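Local coordinates for protein putative (Helicobacter pylori, PDB 4O8S) that probably acts as a nucleotidyltransferase, being a member of that superfamily in the AbiEii toxin family, at residues T23-K28 against M121-K125; D47-K53 against E103-A109; I126-D131 against H163-L168. One frame throughout, in Å; residues are numbered along the deposited sequence.

Contact 1. Residues T23-K28 against M121-K125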
loop_
_atom_site.group_PDB
_atom_site.type_symbol
_atom_site.label_atom_id
_atom_site.label_comp_id
_atom_site.label_asym_id
_atom_site.label_seq_id
_atom_site.Cartn_x
_atom_site.Cartn_y
_atom_site.Cartn_z
ATOM N N THR A 23 -10.584 -5.866 -15.772
ATOM C CA THR A 23 -9.278 -6.123 -16.392
ATOM C C THR A 23 -8.449 -6.986 -15.443
ATOM O O THR A 23 -8.910 -7.296 -14.340
ATOM C CB THR A 23 -8.527 -4.816 -16.648
ATOM O OG1 THR A 23 -8.002 -4.336 -15.405
ATOM C CG2 THR A 23 -9.454 -3.772 -17.271
ATOM N N PRO A 24 -7.230 -7.395 -15.854
ATOM C CA PRO A 24 -6.466 -8.179 -14.874
ATOM C C PRO A 24 -5.633 -7.316 -13.914
ATOM O O PRO A 24 -4.835 -7.873 -13.158
ATOM C CB PRO A 24 -5.526 -9.026 -15.754
ATOM C CG PRO A 24 -6.015 -8.834 -17.191
ATOM C CD PRO A 24 -6.628 -7.477 -17.200
HETATM N N MSE A 25 -5.805 -5.996 -13.960
HETATM C CA MSE A 25 -5.087 -5.072 -13.069
HETATM C C MSE A 25 -5.386 -5.341 -11.586
HETATM O O MSE A 25 -6.544 -5.451 -11.202
HETATM C CB MSE A 25 -5.497 -3.635 -13.388
HETATM C CG MSE A 25 -5.119 -3.198 -14.778
HETATM SE SE MSE A 25 -3.286 -2.426 -14.785
HETATM C CE MSE A 25 -3.693 -0.609 -14.275
ATOM N N VAL A 26 -4.343 -5.417 -10.761
ATOM C CA VAL A 26 -4.492 -5.630 -9.322
ATOM C C VAL A 26 -3.827 -4.484 -8.564
ATOM O O VAL A 26 -2.597 -4.285 -8.684
ATOM C CB VAL A 26 -3.799 -6.933 -8.887
ATOM C CG1 VAL A 26 -4.059 -7.215 -7.375
ATOM C CG2 VAL A 26 -4.243 -8.102 -9.781
ATOM N N LEU A 27 -4.622 -3.729 -7.802
ATOM C CA LEU A 27 -4.103 -2.644 -6.952
ATOM C C LEU A 27 -3.310 -3.232 -5.800
ATOM O O LEU A 27 -3.751 -4.193 -5.157
ATOM C CB LEU A 27 -5.249 -1.802 -6.396
ATOM C CG LEU A 27 -4.976 -0.489 -5.643
ATOM C CD1 LEU A 27 -4.494 0.601 -6.608
ATOM C CD2 LEU A 27 -6.245 -0.033 -4.887
ATOM N N LYS A 28 -2.130 -2.668 -5.537
ATOM C CA LYS A 28 -1.304 -3.139 -4.448
ATOM C C LYS A 28 -0.812 -1.963 -3.617
ATOM O O LYS A 28 -1.285 -0.837 -3.767
ATOM C CB LYS A 28 -0.107 -3.934 -4.980
ATOM C CG LYS A 28 0.766 -3.115 -5.935
ATOM C CD LYS A 28 1.991 -3.912 -6.402
ATOM C CE LYS A 28 2.813 -3.066 -7.397
ATOM N NZ LYS A 28 4.014 -3.805 -7.868
HETATM N N MSE A 121 -13.409 -3.674 -6.313
HETATM C CA MSE A 121 -12.038 -3.368 -6.729
HETATM C C MSE A 121 -11.118 -4.560 -6.557
HETATM O O MSE A 121 -11.114 -5.185 -5.490
HETATM C CB MSE A 121 -11.496 -2.206 -5.897
HETATM C CG MSE A 121 -12.293 -0.936 -6.049
HETATM SE SE MSE A 121 -11.559 0.504 -4.870
HETATM C CE MSE A 121 -12.328 -0.092 -3.163
ATOM N N ARG A 122 -10.344 -4.868 -7.598
ATOM C CA ARG A 122 -9.350 -5.942 -7.542
ATOM C C ARG A 122 -8.108 -5.458 -6.786
ATOM O O ARG A 122 -7.457 -4.471 -7.182
ATOM C CB ARG A 122 -8.963 -6.379 -8.958
ATOM C CG ARG A 122 -10.111 -7.037 -9.749
ATOM C CD ARG A 122 -9.753 -7.212 -11.239
ATOM N NE ARG A 122 -8.402 -7.743 -11.454
ATOM C CZ ARG A 122 -8.086 -9.035 -11.393
ATOM N NH1 ARG A 122 -9.019 -9.939 -11.109
ATOM N NH2 ARG A 122 -6.836 -9.433 -11.613
ATOM N N ILE A 123 -7.785 -6.133 -5.690
ATOM C CA ILE A 123 -6.762 -5.649 -4.772
ATOM C C ILE A 123 -5.923 -6.833 -4.312
ATOM O O ILE A 123 -6.438 -7.956 -4.191
ATOM C CB ILE A 123 -7.424 -4.948 -3.549
ATOM C CG1 ILE A 123 -8.231 -3.727 -4.001
ATOM C CG2 ILE A 123 -6.402 -4.484 -2.537
ATOM C CD1 ILE A 123 -8.640 -2.797 -2.831
ATOM N N ALA A 124 -4.635 -6.593 -4.059
ATOM C CA ALA A 124 -3.719 -7.644 -3.607
ATOM C C ALA A 124 -4.126 -8.132 -2.219
ATOM O O ALA A 124 -4.670 -7.350 -1.417
ATOM C CB ALA A 124 -2.288 -7.108 -3.548
ATOM N N LYS A 125 -3.822 -9.390 -1.908
ATOM C CA LYS A 125 -4.077 -9.903 -0.560
ATOM C C LYS A 125 -3.124 -9.288 0.455
ATOM O O LYS A 125 -2.002 -8.883 0.114
ATOM C CB LYS A 125 -3.957 -11.431 -0.508
ATOM C CG LYS A 125 -4.975 -12.163 -1.373
ATOM C CD LYS A 125 -4.714 -13.665 -1.344
ATOM C CE LYS A 125 -5.879 -14.437 -1.974
ATOM N NZ LYS A 125 -5.649 -15.920 -1.940
HETATM O O HOH W 1 -7.427 -3.176 -9.663
#
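R122 brings its guanidinium group up to the backbone oxygens of T23, P24 and M25. T23 O sits over one face, while P24 O and M25 O lie near its edge. R122 NE donates to M25 O at 3.0 Å, and R122 NH2 donates to P24 O, also at 3.0 Å; in both bonds the N-H comes from above the carbonyl plane. T23 O is just as close to R122 NE, but the angle is too poor for a bond. A bend at chi3 (45°) brings the group round to these oxygens, and the remaining nitrogen, NH1, forms a salt bridge with E112. An ST turn shapes this loop: T23 OG1 accepts from M25 N at 3.1 Å and also bonds L20 O. V26 crosses the arginine side chain at about a right angle, with V26 CG2 3.4 Å from R122 NH2.

Further along, strand 26-27, which runs into helix 29-36 in this nucleotidyltransferase-type domain, meets strand 121-124 through a single bridge, L27 with I123. L27 N donates to R122 O at 3.0 Å, and A124 N donates to L27 O at 2.8 Å. Water 1 donates to both M25 O and R122 O, bridging the two backbones. Leucine and isoleucine lie side by side, L27 CD2 being 4.2 Å from I123 CD1, and helix 29-36 covers them through A32. V26 CG1 packs on A124 CB at 4.2 Å.

Contact 2. Residues D47-K53 against E103-A109; sequences DFDCHKK and EISYRDA
C50 puts its CB 4.0 Å from I104 CG2 and close to the Y106 ring. That ring is sandwiched: I104 CG2 lies against one face, and K53 CE lies over the other, 3.9 Å from the centroid in a CH-pi contact. The lysine bends at chi2 (68°), which helps fold its methylenes across the ring, and its NZ goes on to a salt bridge with D78.

Backbone bonds join the two parallel strands in a regular ladder: F48 N to E103 O (2.8 Å), S105 N to F48 O (3.0 Å) and C50 N to S105 O (3.1 Å). The last bond, R107 N to C50 O, is weak. A109 CB tucks against H51 CB at 3.6 Å.

The face bearing D47, D49, E103 and S105 is polar. S105 OG donates to the anti lone pair of D108 OD2 at 2.8 Å. D108 is poorly ordered, yet its carboxylate lies near that of D49, an approach probably eased by K28 and R128, both salt-bridged to D49. D47 and E103 bring carboxylates to this face from adjacent strands, as do the metal-binding acidic residues of nucleotidyltransferases, so both probably belong to the active site; E103 forms a salt bridge with R84.

In the mixed sheet strand 46-50 is flanked by 26-27, strand 98-106 pairs with antiparallel 82-91 on its far side, and R128 reaches in from helix 126-139.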
loop_
_atom_site.group_PDB
_atom_site.type_symbol
_atom_site.label_atom_id
_atom_site.label_comp_id
_atom_site.label_asym_id
_atom_site.label_seq_id
_atom_site.Cartn_x
_atom_site.Cartn_y
_atom_site.Cartn_z
ATOM N N ASP A 47 -0.770 2.063 -7.522
ATOM C CA ASP A 47 0.227 1.089 -7.950
ATOM C C ASP A 47 -0.457 -0.251 -8.239
ATOM O O ASP A 47 -1.218 -0.768 -7.401
ATOM C CB ASP A 47 1.294 0.921 -6.855
ATOM C CG ASP A 47 2.636 0.448 -7.400
ATOM O OD1 ASP A 47 2.838 0.444 -8.648
ATOM O OD2 ASP A 47 3.518 0.105 -6.583
ATOM N N PHE A 48 -0.183 -0.812 -9.416
ATOM C CA PHE A 48 -0.828 -2.055 -9.845
ATOM C C PHE A 48 0.170 -3.110 -10.269
ATOM O O PHE A 48 1.320 -2.791 -10.643
ATOM C CB PHE A 48 -1.730 -1.801 -11.049
ATOM C CG PHE A 48 -2.857 -0.851 -10.795
ATOM C CD1 PHE A 48 -2.683 0.511 -10.991
ATOM C CD2 PHE A 48 -4.115 -1.323 -10.421
ATOM C CE1 PHE A 48 -3.758 1.414 -10.792
ATOM C CE2 PHE A 48 -5.179 -0.445 -10.217
ATOM C CZ PHE A 48 -4.999 0.929 -10.398
ATOM N N ASP A 49 -0.262 -4.366 -10.208
ATOM C CA ASP A 49 0.391 -5.454 -10.944
ATOM C C ASP A 49 -0.585 -5.841 -12.036
ATOM O O ASP A 49 -1.797 -5.704 -11.857
ATOM C CB ASP A 49 0.616 -6.691 -10.074
ATOM C CG ASP A 49 1.772 -6.542 -9.125
ATOM O OD1 ASP A 49 2.736 -5.794 -9.443
ATOM O OD2 ASP A 49 1.713 -7.176 -8.046
ATOM N N CYS A 50 -0.064 -6.315 -13.163
ATOM C CA CYS A 50 -0.897 -6.817 -14.240
ATOM C C CYS A 50 -0.063 -7.775 -15.079
ATOM O O CYS A 50 1.112 -7.508 -15.327
ATOM C CB CYS A 50 -1.372 -5.662 -15.114
ATOM S SG CYS A 50 -2.858 -6.043 -16.086
ATOM N N HIS A 51 -0.650 -8.880 -15.527
ATOM C CA HIS A 51 0.128 -9.859 -16.292
ATOM C C HIS A 51 0.216 -9.534 -17.791
ATOM O O HIS A 51 1.054 -10.102 -18.500
ATOM C CB HIS A 51 -0.412 -11.277 -16.094
ATOM C CG HIS A 51 -1.673 -11.546 -16.850
ATOM N ND1 HIS A 51 -2.922 -11.270 -16.338
ATOM C CD2 HIS A 51 -1.878 -12.054 -18.091
ATOM C CE1 HIS A 51 -3.844 -11.608 -17.227
ATOM N NE2 HIS A 51 -3.235 -12.081 -18.299
ATOM N N LYS A 52 -0.641 -8.637 -18.277
ATOM C CA LYS A 52 -0.537 -8.194 -19.669
ATOM C C LYS A 52 -0.940 -6.731 -19.858
ATOM O O LYS A 52 -1.527 -6.106 -18.961
ATOM C CB LYS A 52 -1.392 -9.074 -20.584
ATOM C CG LYS A 52 -2.889 -8.779 -20.482
ATOM C CD LYS A 52 -3.712 -9.867 -21.171
ATOM C CE LYS A 52 -5.200 -9.697 -20.875
ATOM N NZ LYS A 52 -6.012 -10.896 -21.261
ATOM N N LYS A 53 -0.629 -6.201 -21.036
ATOM C CA LYS A 53 -0.981 -4.828 -21.393
ATOM C C LYS A 53 -2.486 -4.634 -21.552
ATOM O O LYS A 53 -3.200 -5.563 -21.934
ATOM C CB LYS A 53 -0.286 -4.431 -22.701
ATOM C CG LYS A 53 0.847 -3.426 -22.528
ATOM C CD LYS A 53 2.027 -4.040 -21.789
ATOM C CE LYS A 53 3.118 -2.999 -21.531
ATOM N NZ LYS A 53 3.684 -2.428 -22.785
ATOM N N GLU A 103 1.232 3.802 -11.488
ATOM C CA GLU A 103 2.296 2.904 -11.907
ATOM C C GLU A 103 1.828 1.468 -12.051
ATOM O O GLU A 103 0.994 0.979 -11.268
ATOM C CB GLU A 103 3.447 2.952 -10.914
ATOM C CG GLU A 103 4.241 4.247 -10.942
ATOM C CD GLU A 103 5.685 4.008 -10.536
ATOM O OE1 GLU A 103 6.208 2.892 -10.822
ATOM O OE2 GLU A 103 6.286 4.922 -9.926
ATOM N N ILE A 104 2.382 0.776 -13.041
ATOM C CA ILE A 104 2.065 -0.624 -13.246
ATOM C C ILE A 104 3.352 -1.422 -13.387
ATOM O O ILE A 104 4.300 -0.987 -14.069
ATOM C CB ILE A 104 1.227 -0.829 -14.523
ATOM C CG1 ILE A 104 0.168 0.270 -14.654
ATOM C CG2 ILE A 104 0.595 -2.227 -14.546
ATOM C CD1 ILE A 104 -0.635 0.191 -15.948
ATOM N N SER A 105 3.385 -2.593 -12.753
ATOM C CA SER A 105 4.444 -3.569 -12.981
ATOM C C SER A 105 3.857 -4.792 -13.698
ATOM O O SER A 105 2.840 -5.331 -13.252
ATOM C CB SER A 105 5.092 -3.983 -11.654
ATOM O OG SER A 105 5.886 -5.153 -11.848
ATOM N N TYR A 106 4.475 -5.212 -14.811
ATOM C CA TYR A 106 4.027 -6.389 -15.576
ATOM C C TYR A 106 4.823 -7.653 -15.185
ATOM O O TYR A 106 5.951 -7.534 -14.711
ATOM C CB TYR A 106 4.088 -6.098 -17.091
ATOM C CG TYR A 106 3.272 -4.875 -17.482
ATOM C CD1 TYR A 106 1.891 -4.959 -17.618
ATOM C CD2 TYR A 106 3.871 -3.638 -17.680
ATOM C CE1 TYR A 106 1.124 -3.859 -17.937
ATOM C CE2 TYR A 106 3.104 -2.514 -18.007
ATOM C CZ TYR A 106 1.730 -2.641 -18.127
ATOM O OH TYR A 106 0.939 -1.557 -18.453
ATOM N N ARG A 107 4.231 -8.842 -15.337
ATOM C CA ARG A 107 4.828 -10.124 -14.877
ATOM C C ARG A 107 5.353 -10.139 -13.421
ATOM O O ARG A 107 6.201 -10.956 -13.044
ATOM C CB ARG A 107 5.906 -10.639 -15.848
ATOM C CG ARG A 107 6.118 -12.165 -15.834
ATOM C CD ARG A 107 4.990 -12.906 -16.543
ATOM N NE ARG A 107 4.038 -13.528 -15.623
ATOM C CZ ARG A 107 2.957 -14.198 -16.015
ATOM N NH1 ARG A 107 2.692 -14.325 -17.307
ATOM N NH2 ARG A 107 2.140 -14.737 -15.119
ATOM N N ASP A 108 4.848 -9.211 -12.620
ATOM C CA ASP A 108 4.984 -9.253 -11.178
ATOM C C ASP A 108 3.788 -10.099 -10.775
ATOM O O ASP A 108 3.767 -10.747 -9.726
ATOM C CB ASP A 108 4.802 -7.834 -10.638
ATOM C CG ASP A 108 5.648 -7.544 -9.409
ATOM O OD1 ASP A 108 5.713 -8.400 -8.498
ATOM O OD2 ASP A 108 6.240 -6.441 -9.358
ATOM N N ALA A 109 2.820 -10.108 -11.691
ATOM C CA ALA A 109 1.416 -10.425 -11.432
ATOM C C ALA A 109 1.113 -11.596 -10.516
ATOM O O ALA A 109 1.686 -12.682 -10.659
ATOM C CB ALA A 109 0.664 -10.579 -12.746
HETATM O O HOH W 2 3.556 -7.375 -6.387
#

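Contact 3. Residues I126-D131 against H163-L168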
loop_
_atom_site.group_PDB
_atom_site.type_symbol
_atom_site.label_atom_id
_atom_site.label_comp_id
_atom_site.label_asym_id
_atom_site.label_seq_id
_atom_site.Cartn_x
_atom_site.Cartn_y
_atom_site.Cartn_z
ATOM N N ILE A 126 -3.574 -9.252 1.707
ATOM C CA ILE A 126 -2.827 -8.614 2.780
ATOM C C ILE A 126 -1.423 -9.190 2.909
ATOM O O ILE A 126 -0.441 -8.445 3.120
ATOM C CB ILE A 126 -3.547 -8.779 4.147
ATOM C CG1 ILE A 126 -4.809 -7.926 4.197
ATOM C CG2 ILE A 126 -2.628 -8.377 5.299
ATOM C CD1 ILE A 126 -4.499 -6.463 4.351
ATOM N N GLU A 127 -1.304 -10.508 2.802
ATOM C CA GLU A 127 0.007 -11.115 3.009
ATOM C C GLU A 127 1.013 -10.682 1.936
ATOM O O GLU A 127 2.198 -10.561 2.211
ATOM C CB GLU A 127 -0.070 -12.653 3.166
ATOM C CG GLU A 127 -0.747 -13.409 2.037
ATOM C CD GLU A 127 -0.365 -14.899 2.011
ATOM O OE1 GLU A 127 -0.557 -15.550 0.950
ATOM O OE2 GLU A 127 0.127 -15.417 3.048
ATOM N N ARG A 128 0.535 -10.411 0.726
ATOM C CA ARG A 128 1.421 -9.915 -0.328
ATOM C C ARG A 128 1.832 -8.469 -0.012
ATOM O O ARG A 128 2.990 -8.078 -0.193
ATOM C CB ARG A 128 0.708 -9.997 -1.683
ATOM C CG ARG A 128 1.574 -9.738 -2.931
ATOM C CD ARG A 128 0.725 -10.004 -4.187
ATOM N NE ARG A 128 1.358 -9.657 -5.466
ATOM C CZ ARG A 128 1.797 -10.547 -6.360
ATOM N NH1 ARG A 128 1.700 -11.851 -6.119
ATOM N NH2 ARG A 128 2.340 -10.132 -7.499
ATOM N N ILE A 129 0.889 -7.675 0.486
ATOM C CA ILE A 129 1.229 -6.316 0.878
ATOM C C ILE A 129 2.285 -6.304 1.993
ATOM O O ILE A 129 3.239 -5.521 1.938
ATOM C CB ILE A 129 -0.017 -5.512 1.270
ATOM C CG1 ILE A 129 -0.976 -5.471 0.065
ATOM C CG2 ILE A 129 0.392 -4.102 1.708
ATOM C CD1 ILE A 129 -2.410 -5.038 0.394
ATOM N N ILE A 130 2.124 -7.168 2.989
ATOM C CA ILE A 130 3.087 -7.271 4.086
ATOM C C ILE A 130 4.470 -7.630 3.535
ATOM O O ILE A 130 5.473 -6.995 3.877
ATOM C CB ILE A 130 2.679 -8.380 5.099
ATOM C CG1 ILE A 130 1.331 -8.057 5.759
ATOM C CG2 ILE A 130 3.726 -8.513 6.189
ATOM C CD1 ILE A 130 0.846 -9.137 6.699
ATOM N N ASP A 131 4.508 -8.671 2.705
ATOM C CA ASP A 131 5.745 -9.192 2.107
ATOM C C ASP A 131 6.476 -8.082 1.342
ATOM O O ASP A 131 7.681 -7.865 1.531
ATOM C CB ASP A 131 5.384 -10.367 1.189
ATOM C CG ASP A 131 6.602 -11.124 0.657
ATOM O OD1 ASP A 131 7.667 -11.154 1.317
ATOM O OD2 ASP A 131 6.473 -11.715 -0.439
ATOM N N HIS A 163 -2.849 -12.481 9.386
ATOM C CA HIS A 163 -2.315 -12.685 8.043
ATOM C C HIS A 163 -0.810 -12.866 8.037
ATOM O O HIS A 163 -0.211 -13.102 6.988
ATOM C CB HIS A 163 -2.704 -11.526 7.137
ATOM C CG HIS A 163 -4.176 -11.437 6.873
ATOM N ND1 HIS A 163 -4.781 -12.075 5.808
ATOM C CD2 HIS A 163 -5.165 -10.787 7.535
ATOM C CE1 HIS A 163 -6.077 -11.807 5.819
ATOM N NE2 HIS A 163 -6.337 -11.033 6.861
ATOM N N PHE A 164 -0.180 -12.746 9.199
ATOM C CA PHE A 164 1.246 -13.015 9.262
ATOM C C PHE A 164 1.463 -14.518 9.410
ATOM O O PHE A 164 0.768 -15.169 10.188
ATOM C CB PHE A 164 1.876 -12.296 10.452
ATOM C CG PHE A 164 1.992 -10.816 10.269
ATOM C CD1 PHE A 164 0.878 -9.994 10.411
ATOM C CD2 PHE A 164 3.218 -10.245 9.960
ATOM C CE1 PHE A 164 0.970 -8.617 10.231
ATOM C CE2 PHE A 164 3.332 -8.853 9.776
ATOM C CZ PHE A 164 2.199 -8.040 9.915
ATOM N N ASN A 165 2.426 -15.072 8.677
ATOM C CA ASN A 165 2.897 -16.420 8.991
ATOM C C ASN A 165 4.258 -16.342 9.693
ATOM O O ASN A 165 4.757 -15.234 9.948
ATOM C CB ASN A 165 2.950 -17.293 7.731
ATOM C CG ASN A 165 3.828 -16.698 6.636
ATOM O OD1 ASN A 165 4.854 -16.055 6.905
ATOM N ND2 ASN A 165 3.430 -16.921 5.384
ATOM N N LEU A 166 4.861 -17.495 9.992
ATOM C CA LEU A 166 6.153 -17.520 10.689
ATOM C C LEU A 166 7.220 -16.703 9.992
ATOM O O LEU A 166 7.987 -15.990 10.640
ATOM C CB LEU A 166 6.661 -18.955 10.874
ATOM C CG LEU A 166 6.205 -19.659 12.155
ATOM C CD1 LEU A 166 6.597 -21.138 12.152
ATOM C CD2 LEU A 166 6.780 -18.950 13.369
ATOM N N ASP A 167 7.272 -16.805 8.670
ATOM C CA ASP A 167 8.296 -16.109 7.915
ATOM C C ASP A 167 8.098 -14.595 7.980
ATOM O O ASP A 167 9.044 -13.846 8.228
ATOM C CB ASP A 167 8.315 -16.592 6.458
ATOM C CG ASP A 167 9.242 -15.755 5.578
ATOM O OD1 ASP A 167 10.475 -16.002 5.612
ATOM O OD2 ASP A 167 8.739 -14.848 4.857
ATOM N N LEU A 168 6.868 -14.142 7.754
ATOM C CA LEU A 168 6.569 -12.707 7.802
ATOM C C LEU A 168 6.795 -12.159 9.211
ATOM O O LEU A 168 7.391 -11.089 9.378
ATOM C CB LEU A 168 5.125 -12.444 7.365
ATOM C CG LEU A 168 4.789 -12.772 5.911
ATOM C CD1 LEU A 168 3.307 -12.555 5.657
ATOM C CD2 LEU A 168 5.624 -11.914 4.964
#
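L168, whose methyls pack on I130, gives its backbone N-H to N165 OD1 at 2.9 Å. The bond is nearly straight at 172° and makes N165 the N-cap of helix 166-176. The cap closes the first turn of that helix, and L168 in that turn faces helix 126-139: its CD2 lies 4.1 Å from I130 CG2 and 3.9 Å from D131 CA, while CD1 rests near the backbone oxygen of E127.

I130 is the centre of the contact. With CG1 anti to the carbonyl carbon (chi1 -62°) and the chain extended beyond it, CD1 stands directly over the middle of the F164 ring, 3.6 Å from the centroid. I130 CG2 leans on the same ring at CE2, 3.6 Å away, so two branches of one isoleucine spread across the phenylalanine. I216 of helix 202-231 also touches F164, and L156 of helix 147-159 packs on I130.

One turn earlier, I126 meets H163 at about a right angle. I126 CB sits over one face of the imidazole, displaced toward the rim, and I126 CG2 is 3.6 Å from H163 CB. At the more exposed side D131 turns its carboxylate to a salt bridge with R171.

No hydrogen bond crosses between the two segments. Their contact is apolar and CH-pi, and a charged link between the two helices comes from D131 with R171, one turn further along helix 166-176.

Overall arrangement
Contacts 1 and 2 are neighbours, with centres about 9 Å apart, and both reach the mixed sheet, through strands 26-27 and 46-50; strand 121-124 belongs to a small antiparallel pair with 115-118. Both depend on backbone hydrogen bonds and on charges held by salt bridges, R122 with E112 and D49 with K28. Contact 3, its centre about 17 Å from that of contact 1 and about 20 Å from that of contact 2, lies among helices and relies on apolar surfaces. All three mix buried and more open residues; contact 2 has the most exposed ones. Strand 121-124 leads through K125, the N-cap, into helix 126-139, whose R128 reaches back to D49 and D108.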